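Cytosine deaminase (Klebsiella pneumoniae, PDB 4R85) catalyses the hydrolytic deamination of cytosine and probably of 5-methylcytosine, which it binds beside an iron(II) ion in an amidohydrolase barrel. Local coordinates at residues A[59-64]-A[310-315]; A[224-229]-A[257-262]; A[50-55]-A[373-378]; A[243-248]-A[289-294]. One frame throughout, in Å; residues are numbered along the deposited sequence.

Contact 1: A[59-64]-A[310-315]; sequences LDATLT and IQDPWY. With 17E (5-methylcytosine), chain G.
The carbonyl oxygen Ile310 O takes two donors from the loop 59-64: Thr62 OG1 at 2.9 Å and Leu63 N at 3.0 Å. The Leu63 donor lies in the carbonyl plane and its N-H points nearly straight at the oxygen (161° at the hydrogen), while the hydroxyl comes in tilted 18° from that plane. Both loops follow strands of the amidohydrolase barrel, 47-57 and 303-305, the first and last of the eight, so the contact ties together the loops that follow these two strands, beside the substrate pocket. With chi1 at -169°, Thr62 swings OG1 across from its own backbone N and onto the carbonyl; the same hydroxyl also bonds to Thr102 of helix 92-108.

Ala61 to Thr64 form a type II turn, tightened by Thr64 OG1 donating to Ala61 O at 2.7 Å. That oxygen of Thr64 also sits 3.3 Å from Pro313 CD. On the other flank of the turn Leu63 CD2 rests against the amide oxygen OE1 of Gln311, 3.6 Å away. Asp312 shapes the second loop through an Asx turn: its OD2 accepts Trp314 N at 2.9 Å from above the carboxylate plane, and OD1 bonds to Ser309.

The methyl Ala61 CB touches the edge of the Trp314 indole at CZ3 (4.1 Å), and Trp314 NE1 donates to Leu76 O. Pro313 CB backs one face of this indole; over the centre of the opposite face lies the bound 5-methylcytosine, its C6 3.4 Å from Trp314 CE2.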
loop_
_atom_site.group_PDB
_atom_site.type_symbol
_atom_site.label_atom_id
_atom_site.label_comp_id
_atom_site.label_asym_id
_atom_site.label_seq_id
_atom_site.Cartn_x
_atom_site.Cartn_y
_atom_site.Cartn_z
ATOM N N LEU A 59 -11.736 8.430 15.801
ATOM C CA LEU A 59 -12.191 7.325 16.652
ATOM C C LEU A 59 -13.694 7.318 16.904
ATOM O O LEU A 59 -14.262 6.276 17.221
ATOM C CB LEU A 59 -11.447 7.320 17.988
ATOM C CG LEU A 59 -9.977 6.929 17.896
ATOM C CD1 LEU A 59 -9.337 6.929 19.272
ATOM C CD2 LEU A 59 -9.842 5.566 17.216
ATOM N N ASP A 60 -14.351 8.465 16.777
ATOM C CA ASP A 60 -15.796 8.476 16.990
ATOM C C ASP A 60 -16.532 7.714 15.888
ATOM O O ASP A 60 -17.563 7.089 16.138
ATOM C CB ASP A 60 -16.354 9.900 17.179
ATOM C CG ASP A 60 -16.137 10.802 15.967
ATOM O OD1 ASP A 60 -16.898 11.787 15.845
ATOM O OD2 ASP A 60 -15.226 10.543 15.146
ATOM N N ALA A 61 -15.973 7.738 14.680
ATOM C CA ALA A 61 -16.628 7.133 13.520
ATOM C C ALA A 61 -16.093 5.746 13.179
ATOM O O ALA A 61 -16.625 5.067 12.305
ATOM C CB ALA A 61 -16.515 8.050 12.302
ATOM N N THR A 62 -15.054 5.312 13.882
ATOM C CA THR A 62 -14.406 4.046 13.545
ATOM C C THR A 62 -15.361 2.839 13.638
ATOM O O THR A 62 -16.234 2.785 14.507
ATOM C CB THR A 62 -13.142 3.819 14.411
ATOM O OG1 THR A 62 -12.393 2.718 13.889
ATOM C CG2 THR A 62 -13.536 3.530 15.856
ATOM N N LEU A 63 -15.206 1.895 12.713
ATOM C CA LEU A 63 -15.963 0.638 12.719
ATOM C C LEU A 63 -17.461 0.842 12.478
ATOM O O LEU A 63 -18.273 0.049 12.948
ATOM C CB LEU A 63 -15.742 -0.148 14.021
ATOM C CG LEU A 63 -14.296 -0.275 14.501
ATOM C CD1 LEU A 63 -14.200 -1.118 15.769
ATOM C CD2 LEU A 63 -13.434 -0.868 13.395
ATOM N N THR A 64 -17.826 1.906 11.766
ATOM C CA THR A 64 -19.244 2.169 11.471
ATOM C C THR A 64 -19.543 2.087 9.976
ATOM O O THR A 64 -20.634 2.452 9.541
ATOM C CB THR A 64 -19.717 3.559 11.977
ATOM O OG1 THR A 64 -19.044 4.601 11.262
ATOM C CG2 THR A 64 -19.473 3.722 13.472
ATOM N N ILE A 310 -10.491 4.072 10.102
ATOM C CA ILE A 310 -10.534 2.623 10.109
ATOM C C ILE A 310 -11.991 2.162 10.044
ATOM O O ILE A 310 -12.760 2.350 10.993
ATOM C CB ILE A 310 -9.799 2.039 11.329
ATOM C CG1 ILE A 310 -8.296 2.361 11.223
ATOM C CG2 ILE A 310 -10.025 0.536 11.418
ATOM C CD1 ILE A 310 -7.424 1.756 12.325
ATOM N N GLN A 311 -12.354 1.587 8.897
ATOM C CA GLN A 311 -13.681 1.036 8.636
ATOM C C GLN A 311 -14.814 1.993 8.983
ATOM O O GLN A 311 -15.685 1.675 9.792
ATOM C CB GLN A 311 -13.851 -0.294 9.370
ATOM C CG GLN A 311 -12.841 -1.350 8.955
ATOM C CD GLN A 311 -12.977 -2.634 9.750
ATOM O OE1 GLN A 311 -12.220 -2.878 10.692
ATOM N NE2 GLN A 311 -13.937 -3.467 9.368
ATOM N N ASP A 312 -14.821 3.158 8.353
ATOM C CA ASP A 312 -15.785 4.181 8.728
ATOM C C ASP A 312 -16.594 4.640 7.489
ATOM O O ASP A 312 -16.462 4.028 6.418
ATOM C CB ASP A 312 -15.063 5.303 9.524
ATOM C CG ASP A 312 -14.207 6.214 8.651
ATOM O OD1 ASP A 312 -13.495 7.069 9.228
ATOM O OD2 ASP A 312 -14.238 6.103 7.408
ATOM N N PRO A 313 -17.438 5.690 7.613
ATOM C CA PRO A 313 -18.239 6.019 6.420
ATOM C C PRO A 313 -17.419 6.508 5.211
ATOM O O PRO A 313 -17.948 6.520 4.105
ATOM C CB PRO A 313 -19.141 7.160 6.907
ATOM C CG PRO A 313 -19.205 7.000 8.388
ATOM C CD PRO A 313 -17.859 6.488 8.786
ATOM N N TRP A 314 -16.158 6.882 5.419
ATOM C CA TRP A 314 -15.329 7.417 4.338
ATOM C C TRP A 314 -14.407 6.367 3.720
ATOM O O TRP A 314 -14.018 6.481 2.557
ATOM C CB TRP A 314 -14.491 8.606 4.829
ATOM C CG TRP A 314 -15.320 9.792 5.166
ATOM C CD1 TRP A 314 -15.696 10.803 4.320
ATOM C CD2 TRP A 314 -15.895 10.095 6.444
ATOM N NE1 TRP A 314 -16.474 11.718 4.998
ATOM C CE2 TRP A 314 -16.614 11.304 6.302
ATOM C CE3 TRP A 314 -15.872 9.462 7.693
ATOM C CZ2 TRP A 314 -17.313 11.892 7.370
ATOM C CZ3 TRP A 314 -16.569 10.047 8.759
ATOM C CH2 TRP A 314 -17.281 11.249 8.584
ATOM N N TYR A 315 -14.058 5.348 4.497
ATOM C CA TYR A 315 -12.988 4.438 4.105
ATOM C C TYR A 315 -13.232 3.035 4.662
ATOM O O TYR A 315 -13.290 2.850 5.872
ATOM C CB TYR A 315 -11.660 5.009 4.616
ATOM C CG TYR A 315 -10.430 4.206 4.259
ATOM C CD1 TYR A 315 -9.826 3.372 5.196
ATOM C CD2 TYR A 315 -9.858 4.299 2.995
ATOM C CE1 TYR A 315 -8.680 2.652 4.887
ATOM C CE2 TYR A 315 -8.705 3.578 2.674
ATOM C CZ TYR A 315 -8.125 2.760 3.624
ATOM O OH TYR A 315 -6.987 2.039 3.312
HETATM N N1 17E G . -14.509 13.858 7.884
HETATM C C2 17E G . -13.829 14.639 7.044
HETATM O O2 17E G . -14.269 15.916 6.807
HETATM N N3 17E G . -12.723 14.211 6.428
HETATM C C4 17E G . -12.268 12.964 6.639
HETATM N N4 17E G . -11.086 12.516 5.974
HETATM C C5 17E G . -12.946 12.110 7.512
HETATM C C6 17E G . -14.089 12.601 8.134
HETATM C CM5 17E G . -12.451 10.721 7.760
#

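Contact 2: A[224-229]-A[257-262]; sequences LAEEAR and FRLLKA
Leu259 turns its CG away from the backbone N (chi1 169°), which sends the isobutyl group across the groove to helix 220-231, while Glu226 and Arg229, also extended at chi1, then bend at chi2 and chi3 respectively to meet each other beside it. The branch carbon Leu259 CG rests 3.9 Å from Ala225 CB, a methyl directed toward the partner helix. Leu260 reaches the same methyl with its CD2, again at 3.9 Å, so Ala225 is received between two leucine branches.

The two helices are neighbours on the outside of the TIM barrel: helix 220-231 follows strand 205-209, and helix 250-263 follows strand 237-240. The axes of the segments 224-229 and 257-262 run 38° apart in direction and approach to 9.1 Å, close enough for a small residue such as Ala225 to seat directly against the other helix. Inward of this pair, Leu224 packs on strand 237-240, and Leu260 goes on to Leu296 of helix 293-298.

Toward the surface, the Leu259 side chain crosses those of Glu226 and Arg229 at about a right angle, with CD1 3.6 Å from Glu226 OE1 and 4.1 Å from Arg229 CD. Arg229 grips the Glu226 carboxylate side-on: NE meets OE1 and NH2 meets OE2, each at 2.9 Å, both oxygens lying close to the guanidinium plane. Further along, Arg229 CD passes Ala262 CB at 4.3 Å.

The salt bridge lies within helix 220-231 and probably offsets both charges while fixing the arginine chain, whose guanidinium edge also meets Leu259 CD1; what joins the two segments is apolar contact.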
loop_
_atom_site.group_PDB
_atom_site.type_symbol
_atom_site.label_atom_id
_atom_site.label_comp_id
_atom_site.label_asym_id
_atom_site.label_seq_id
_atom_site.Cartn_x
_atom_site.Cartn_y
_atom_site.Cartn_z
ATOM N N LEU A 224 -4.886 30.168 7.703
ATOM C CA LEU A 224 -4.471 29.479 8.912
ATOM C C LEU A 224 -2.996 29.754 9.238
ATOM O O LEU A 224 -2.646 30.067 10.385
ATOM C CB LEU A 224 -4.708 27.971 8.748
ATOM C CG LEU A 224 -4.244 27.076 9.902
ATOM C CD1 LEU A 224 -5.046 27.371 11.155
ATOM C CD2 LEU A 224 -4.348 25.598 9.538
ATOM N N ALA A 225 -2.139 29.637 8.234
ATOM C CA ALA A 225 -0.701 29.831 8.445
ATOM C C ALA A 225 -0.415 31.275 8.846
ATOM O O ALA A 225 0.419 31.532 9.723
ATOM C CB ALA A 225 0.091 29.442 7.188
ATOM N N GLU A 226 -1.112 32.225 8.224
ATOM C CA GLU A 226 -0.889 33.623 8.600
ATOM C C GLU A 226 -1.342 33.928 10.034
ATOM O O GLU A 226 -0.657 34.640 10.762
ATOM C CB GLU A 226 -1.503 34.595 7.581
ATOM C CG GLU A 226 -1.423 36.092 7.961
ATOM C CD GLU A 226 0.001 36.671 8.027
ATOM O OE1 GLU A 226 0.992 35.944 7.808
ATOM O OE2 GLU A 226 0.123 37.884 8.300
ATOM N N GLU A 227 -2.490 33.392 10.446
ATOM C CA GLU A 227 -2.922 33.591 11.824
ATOM C C GLU A 227 -1.918 32.982 12.792
ATOM O O GLU A 227 -1.594 33.576 13.819
ATOM C CB GLU A 227 -4.316 32.987 12.042
ATOM C CG GLU A 227 -5.409 33.807 11.352
ATOM C CD GLU A 227 -5.309 35.288 11.718
ATOM O OE1 GLU A 227 -5.249 36.136 10.794
ATOM O OE2 GLU A 227 -5.279 35.604 12.932
ATOM N N ALA A 228 -1.435 31.787 12.471
ATOM C CA ALA A 228 -0.460 31.136 13.328
ATOM C C ALA A 228 0.815 31.980 13.440
ATOM O O ALA A 228 1.388 32.109 14.528
ATOM C CB ALA A 228 -0.140 29.760 12.795
ATOM N N ARG A 229 1.250 32.555 12.319
ATOM C CA ARG A 229 2.494 33.345 12.288
ATOM C C ARG A 229 2.348 34.619 13.120
ATOM O O ARG A 229 3.184 34.921 13.971
ATOM C CB ARG A 229 2.883 33.709 10.844
ATOM C CG ARG A 229 4.253 34.415 10.733
ATOM C CD ARG A 229 4.446 35.123 9.385
ATOM N NE ARG A 229 3.495 36.221 9.224
ATOM C CZ ARG A 229 3.689 37.457 9.677
ATOM N NH1 ARG A 229 4.813 37.763 10.313
ATOM N NH2 ARG A 229 2.759 38.390 9.490
ATOM N N PHE A 257 4.811 28.850 0.010
ATOM C CA PHE A 257 5.806 28.132 0.823
ATOM C C PHE A 257 6.630 29.055 1.723
ATOM O O PHE A 257 7.130 28.637 2.767
ATOM C CB PHE A 257 6.750 27.301 -0.064
ATOM C CG PHE A 257 6.364 25.853 -0.162
ATOM C CD1 PHE A 257 7.306 24.859 0.040
ATOM C CD2 PHE A 257 5.054 25.489 -0.440
ATOM C CE1 PHE A 257 6.964 23.527 -0.037
ATOM C CE2 PHE A 257 4.696 24.152 -0.534
ATOM C CZ PHE A 257 5.652 23.167 -0.332
ATOM N N ARG A 258 6.791 30.304 1.318
ATOM C CA ARG A 258 7.534 31.239 2.148
ATOM C C ARG A 258 6.790 31.500 3.456
ATOM O O ARG A 258 7.391 31.526 4.528
ATOM C CB ARG A 258 7.795 32.526 1.371
ATOM C CG ARG A 258 8.595 32.265 0.095
ATOM C CD ARG A 258 8.595 33.460 -0.841
ATOM N NE ARG A 258 9.437 34.540 -0.340
ATOM C CZ ARG A 258 10.755 34.597 -0.516
ATOM N NH1 ARG A 258 11.451 35.616 -0.027
ATOM N NH2 ARG A 258 11.380 33.630 -1.167
ATOM N N LEU A 259 5.477 31.684 3.360
ATOM C CA LEU A 259 4.631 31.840 4.538
ATOM C C LEU A 259 4.613 30.543 5.343
ATOM O O LEU A 259 4.681 30.565 6.573
ATOM C CB LEU A 259 3.191 32.174 4.117
ATOM C CG LEU A 259 2.138 32.111 5.230
ATOM C CD1 LEU A 259 2.523 33.013 6.408
ATOM C CD2 LEU A 259 0.758 32.495 4.680
ATOM N N LEU A 260 4.511 29.410 4.651
ATOM C CA LEU A 260 4.390 28.133 5.347
ATOM C C LEU A 260 5.616 27.903 6.222
ATOM O O LEU A 260 5.488 27.513 7.383
ATOM C CB LEU A 260 4.192 26.973 4.371
ATOM C CG LEU A 260 2.902 26.968 3.546
ATOM C CD1 LEU A 260 2.764 25.656 2.773
ATOM C CD2 LEU A 260 1.667 27.182 4.445
ATOM N N LYS A 261 6.796 28.178 5.663
ATOM C CA LYS A 261 8.046 28.083 6.412
ATOM C C LYS A 261 8.092 29.055 7.591
ATOM O O LYS A 261 8.447 28.669 8.706
ATOM C CB LYS A 261 9.242 28.345 5.494
ATOM C CG LYS A 261 10.585 28.184 6.192
ATOM C CD LYS A 261 10.707 26.785 6.781
ATOM C CE LYS A 261 12.099 26.515 7.331
ATOM N NZ LYS A 261 12.113 25.248 8.112
ATOM N N ALA A 262 7.748 30.314 7.336
ATOM C CA ALA A 262 7.808 31.346 8.367
ATOM C C ALA A 262 6.811 31.070 9.498
ATOM O O ALA A 262 7.071 31.402 10.655
ATOM C CB ALA A 262 7.553 32.715 7.760
#

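Contact 3: A[50-55]-A[373-378]; sequences PPFVEP and LILDAE
Phe52 meets two leucines of strand 372-375 with its ring atoms CD1, CE1 and CZ. Its CD1 comes to 3.5 Å from the methyl Leu373 CD1, and its CE1 lies 3.9 Å from Leu375 CD2. The two leucines do not approach alike: Leu375 arrives from the opposite direction and puts CD2 at the ring edge, near its plane, with CD1 4.1 Å from Phe52 CZ, whereas the Leu373 side chain crosses Phe52 at about a right angle. Leu373 owes its place to chi1 of -48°, which leaves CG opposite the carbonyl carbon and beside its backbone N, within reach of Pro51 and Phe52. From there CG sits 3.9 Å from Pro51 CA and the methyl CD1 passes 3.8 Å from Phe52 N.

Strand 47-57 is the first strand of the amidohydrolase barrel, and 372-375 belongs to the antiparallel strands that extend the same sheet beyond it, next to 390-395. The residues joined here therefore mark where the barrel passes into the flanking beta structure. Between these two segments the meeting is apolar; the backbone of Phe52 makes its hydrogen bonds on the barrel side, to Gly110 and Gln112 around strand 111-119.

Val390 borders both Phe52 and Leu375, and Ile322 and Leu323 of helix 322-332 also pack on the phenylalanine, so the ring is buried from several directions. The carbonyl oxygen of Pro51 is taken by the Tyr362 hydroxyl. Past Leu375 the second segment leaves its strand through an inverse gamma turn centred on Asp376, whose OD1 forms a salt bridge with Arg46.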
loop_
_atom_site.group_PDB
_atom_site.type_symbol
_atom_site.label_atom_id
_atom_site.label_comp_id
_atom_site.label_asym_id
_atom_site.label_seq_id
_atom_site.Cartn_x
_atom_site.Cartn_y
_atom_site.Cartn_z
ATOM N N PRO A 50 11.379 4.801 19.236
ATOM C CA PRO A 50 10.253 5.286 20.035
ATOM C C PRO A 50 8.936 4.820 19.382
ATOM O O PRO A 50 8.941 4.408 18.216
ATOM C CB PRO A 50 10.418 6.809 19.966
ATOM C CG PRO A 50 11.180 7.051 18.684
ATOM C CD PRO A 50 12.148 5.904 18.630
ATOM N N PRO A 51 7.821 4.850 20.129
ATOM C CA PRO A 51 6.579 4.255 19.607
ATOM C C PRO A 51 6.079 4.927 18.339
ATOM O O PRO A 51 6.381 6.095 18.074
ATOM C CB PRO A 51 5.570 4.487 20.740
ATOM C CG PRO A 51 6.417 4.732 21.972
ATOM C CD PRO A 51 7.649 5.409 21.483
ATOM N N PHE A 52 5.316 4.190 17.543
ATOM C CA PHE A 52 4.670 4.813 16.401
ATOM C C PHE A 52 3.622 5.804 16.907
ATOM O O PHE A 52 3.114 5.668 18.025
ATOM C CB PHE A 52 4.029 3.766 15.493
ATOM C CG PHE A 52 5.025 2.958 14.701
ATOM C CD1 PHE A 52 5.114 1.589 14.867
ATOM C CD2 PHE A 52 5.868 3.575 13.785
ATOM C CE1 PHE A 52 6.029 0.840 14.136
ATOM C CE2 PHE A 52 6.781 2.837 13.053
ATOM C CZ PHE A 52 6.863 1.465 13.231
ATOM N N VAL A 53 3.312 6.797 16.080
ATOM C CA VAL A 53 2.317 7.803 16.413
ATOM C C VAL A 53 1.202 7.765 15.374
ATOM O O VAL A 53 1.457 7.599 14.184
ATOM C CB VAL A 53 2.957 9.212 16.430
ATOM C CG1 VAL A 53 1.928 10.278 16.789
ATOM C CG2 VAL A 53 4.148 9.257 17.378
ATOM N N GLU A 54 -0.039 7.880 15.832
ATOM C CA GLU A 54 -1.169 8.059 14.936
ATOM C C GLU A 54 -1.701 9.455 15.187
ATOM O O GLU A 54 -2.544 9.649 16.058
ATOM C CB GLU A 54 -2.260 7.027 15.218
ATOM C CG GLU A 54 -3.506 7.231 14.353
ATOM C CD GLU A 54 -3.149 7.587 12.910
ATOM O OE1 GLU A 54 -2.837 6.660 12.130
ATOM O OE2 GLU A 54 -3.167 8.791 12.558
ATOM N N PRO A 55 -1.200 10.440 14.434
ATOM C CA PRO A 55 -1.492 11.841 14.744
ATOM C C PRO A 55 -2.824 12.323 14.188
ATOM O O PRO A 55 -3.147 13.495 14.380
ATOM C CB PRO A 55 -0.351 12.592 14.046
ATOM C CG PRO A 55 -0.041 11.727 12.850
ATOM C CD PRO A 55 -0.258 10.299 13.309
ATOM N N LEU A 373 9.721 0.503 21.084
ATOM C CA LEU A 373 9.400 -0.728 20.385
ATOM C C LEU A 373 10.664 -1.414 19.911
ATOM O O LEU A 373 11.695 -0.769 19.685
ATOM C CB LEU A 373 8.546 -0.442 19.145
ATOM C CG LEU A 373 7.329 0.471 19.261
ATOM C CD1 LEU A 373 6.698 0.650 17.890
ATOM C CD2 LEU A 373 6.316 -0.082 20.257
ATOM N N ILE A 374 10.582 -2.724 19.759
ATOM C CA ILE A 374 11.593 -3.456 19.014
ATOM C C ILE A 374 10.939 -3.953 17.726
ATOM O O ILE A 374 9.962 -4.696 17.770
ATOM C CB ILE A 374 12.160 -4.628 19.824
ATOM C CG1 ILE A 374 12.891 -4.107 21.069
ATOM C CG2 ILE A 374 13.098 -5.469 18.956
ATOM C CD1 ILE A 374 13.329 -5.185 22.015
ATOM N N LEU A 375 11.459 -3.503 16.588
ATOM C CA LEU A 375 10.913 -3.833 15.269
ATOM C C LEU A 375 11.730 -4.951 14.641
ATOM O O LEU A 375 12.945 -4.980 14.795
ATOM C CB LEU A 375 11.019 -2.634 14.339
ATOM C CG LEU A 375 9.972 -1.548 14.211
ATOM C CD1 LEU A 375 10.367 -0.664 13.047
ATOM C CD2 LEU A 375 8.585 -2.155 13.989
ATOM N N ASP A 376 11.073 -5.847 13.908
ATOM C CA ASP A 376 11.763 -6.963 13.267
ATOM C C ASP A 376 12.438 -6.527 11.961
ATOM O O ASP A 376 12.117 -7.028 10.880
ATOM C CB ASP A 376 10.791 -8.116 13.010
ATOM C CG ASP A 376 11.495 -9.409 12.617
ATOM O OD1 ASP A 376 12.696 -9.572 12.942
ATOM O OD2 ASP A 376 10.835 -10.265 11.984
ATOM N N ALA A 377 13.371 -5.587 12.080
ATOM C CA ALA A 377 14.146 -5.081 10.952
ATOM C C ALA A 377 15.333 -4.314 11.516
ATOM O O ALA A 377 15.310 -3.928 12.681
ATOM C CB ALA A 377 13.298 -4.171 10.100
ATOM N N GLU A 378 16.360 -4.077 10.702
ATOM C CA GLU A 378 17.588 -3.464 11.214
ATOM C C GLU A 378 17.755 -1.981 10.867
ATOM O O GLU A 378 18.645 -1.318 11.397
ATOM C CB GLU A 378 18.824 -4.247 10.759
ATOM C CG GLU A 378 19.130 -4.121 9.281
ATOM C CD GLU A 378 18.499 -5.222 8.459
ATOM O OE1 GLU A 378 17.301 -5.519 8.674
ATOM O OE2 GLU A 378 19.212 -5.797 7.603
#

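Contact 4: A[243-248]-A[289-294]; sequences CAMGSY and GVTRVA
A loop at the substrate end of the barrel meets the run into helix 293-298 here: residues 243-247, just beyond strand 237-240, coil as a 3-10 segment, and Arg292 facing them holds the N-cap position of that helix. Met245 O is gripped from both faces of its carbonyl plane, by Tyr248 N from one and by Arg292 NE, at 3.0 Å, from the other. The arginine chain is extended from CG to NE, which carries the guanidinium past the methionine; its NH1 bonds to Asn250, and Trp284 of the second subunit makes a cation-pi contact with Arg292.

Met245 SD lies 3.5 Å from Thr291 OG1, a hydroxyl also bonded to Thr242. Gly246, without a side chain, lets the two backbones close up, and its CA makes a C-H...O contact with Val290 O at 3.4 Å. A water donates to Gly246 O (3.1 Å) and accepts from Gly289 N (3.3 Å). Gly289 O, 3.3 Å from Cys243 CB, is buried with no polar partner in the model.

Helix 250-263 packs on Met245 and Arg292 through Cys253, and strand 266-269 touches Thr291 through Ser269.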
loop_
_atom_site.group_PDB
_atom_site.type_symbol
_atom_site.label_atom_id
_atom_site.label_comp_id
_atom_site.label_asym_id
_atom_site.label_seq_id
_atom_site.Cartn_x
_atom_site.Cartn_y
_atom_site.Cartn_z
ATOM N N CYS A 243 -5.143 18.675 0.764
ATOM C CA CYS A 243 -5.203 18.021 -0.545
ATOM C C CYS A 243 -5.174 19.008 -1.715
ATOM O O CYS A 243 -4.566 18.737 -2.757
ATOM C CB CYS A 243 -6.452 17.146 -0.646
ATOM S SG CYS A 243 -6.541 15.897 0.662
ATOM N N ALA A 244 -5.849 20.141 -1.550
ATOM C CA ALA A 244 -5.865 21.162 -2.601
ATOM C C ALA A 244 -4.456 21.621 -3.003
ATOM O O ALA A 244 -4.234 22.016 -4.147
ATOM C CB ALA A 244 -6.718 22.356 -2.170
ATOM N N MET A 245 -3.503 21.581 -2.074
ATOM C CA MET A 245 -2.141 21.976 -2.421
ATOM C C MET A 245 -1.591 21.111 -3.563
ATOM O O MET A 245 -0.836 21.585 -4.401
ATOM C CB MET A 245 -1.203 21.929 -1.212
ATOM C CG MET A 245 0.143 22.572 -1.512
ATOM S SD MET A 245 1.418 22.048 -0.349
ATOM C CE MET A 245 0.675 22.614 1.168
ATOM N N GLY A 246 -1.998 19.849 -3.614
ATOM C CA GLY A 246 -1.625 18.991 -4.729
ATOM C C GLY A 246 -2.215 19.400 -6.073
ATOM O O GLY A 246 -1.859 18.834 -7.106
ATOM N N SER A 247 -3.112 20.385 -6.068
ATOM C CA SER A 247 -3.634 20.933 -7.313
ATOM C C SER A 247 -3.367 22.441 -7.486
ATOM O O SER A 247 -3.862 23.042 -8.443
ATOM C CB SER A 247 -5.146 20.662 -7.411
ATOM O OG SER A 247 -5.413 19.262 -7.370
ATOM N N TYR A 248 -2.607 23.060 -6.573
ATOM C CA TYR A 248 -2.418 24.519 -6.632
ATOM C C TYR A 248 -1.693 24.969 -7.889
ATOM O O TYR A 248 -0.862 24.248 -8.453
ATOM C CB TYR A 248 -1.627 25.072 -5.428
ATOM C CG TYR A 248 -2.417 25.257 -4.154
ATOM C CD1 TYR A 248 -3.812 25.208 -4.158
ATOM C CD2 TYR A 248 -1.769 25.482 -2.944
ATOM C CE1 TYR A 248 -4.527 25.369 -2.983
ATOM C CE2 TYR A 248 -2.476 25.646 -1.766
ATOM C CZ TYR A 248 -3.854 25.585 -1.793
ATOM O OH TYR A 248 -4.555 25.746 -0.617
ATOM N N GLY A 289 -4.198 13.732 -5.889
ATOM C CA GLY A 289 -4.919 14.507 -4.891
ATOM C C GLY A 289 -4.307 14.552 -3.504
ATOM O O GLY A 289 -4.997 14.844 -2.528
ATOM N N VAL A 290 -3.009 14.271 -3.408
ATOM C CA VAL A 290 -2.321 14.290 -2.129
ATOM C C VAL A 290 -1.472 15.560 -2.055
ATOM O O VAL A 290 -1.008 16.053 -3.076
ATOM C CB VAL A 290 -1.458 13.012 -1.973
ATOM C CG1 VAL A 290 -0.587 13.064 -0.736
ATOM C CG2 VAL A 290 -2.366 11.782 -1.942
ATOM N N THR A 291 -1.314 16.109 -0.858
ATOM C CA THR A 291 -0.513 17.316 -0.664
ATOM C C THR A 291 0.966 17.106 -1.072
ATOM O O THR A 291 1.399 15.980 -1.381
ATOM C CB THR A 291 -0.635 17.818 0.802
ATOM O OG1 THR A 291 -0.128 19.153 0.906
ATOM C CG2 THR A 291 0.109 16.897 1.770
ATOM N N ARG A 292 1.746 18.184 -1.079
ATOM C CA ARG A 292 3.110 18.110 -1.623
ATOM C C ARG A 292 4.100 17.732 -0.528
ATOM O O ARG A 292 4.946 18.533 -0.139
ATOM C CB ARG A 292 3.502 19.439 -2.261
ATOM C CG ARG A 292 2.503 19.939 -3.300
ATOM C CD ARG A 292 3.075 21.137 -4.063
ATOM N NE ARG A 292 2.075 21.696 -4.973
ATOM C CZ ARG A 292 2.324 22.568 -5.942
ATOM N NH1 ARG A 292 1.329 23.016 -6.693
ATOM N NH2 ARG A 292 3.557 22.999 -6.161
ATOM N N VAL A 293 3.978 16.502 -0.044
ATOM C CA VAL A 293 4.729 16.026 1.113
ATOM C C VAL A 293 6.244 16.115 0.921
ATOM O O VAL A 293 6.962 16.605 1.797
ATOM C CB VAL A 293 4.358 14.561 1.443
ATOM C CG1 VAL A 293 5.253 14.018 2.559
ATOM C CG2 VAL A 293 2.867 14.449 1.821
ATOM N N ALA A 294 6.739 15.627 -0.209
ATOM C CA ALA A 294 8.185 15.630 -0.427
ATOM C C ALA A 294 8.725 17.062 -0.455
ATOM O O ALA A 294 9.788 17.362 0.092
ATOM C CB ALA A 294 8.534 14.898 -1.712
HETATM O O HOH W 1 -2.056 15.720 -7.369
#

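Overall arrangement
Contacts 1 and 4 lie in loops that follow barrel strands, contact 2 on the outer helices, and contact 3 where strand 47-57 meets 372-375. Contact 1 touches the 5-methylcytosine through Trp314; contact 4 stands farther off, with the Cys243 side chain about 8 Å from the ligand and about 9 Å from the iron. Their nearest atoms are about 11 Å apart, and both reach the second subunit. Contact 2 meets contact 4 directly: Phe257 CE2 is 3.9 Å from Met245 SD. Segment 50-55 of contact 3 leads into segment 59-64 of contact 1, with the iron ligands His56 and His58 between them, yet the centres are 24 Å apart.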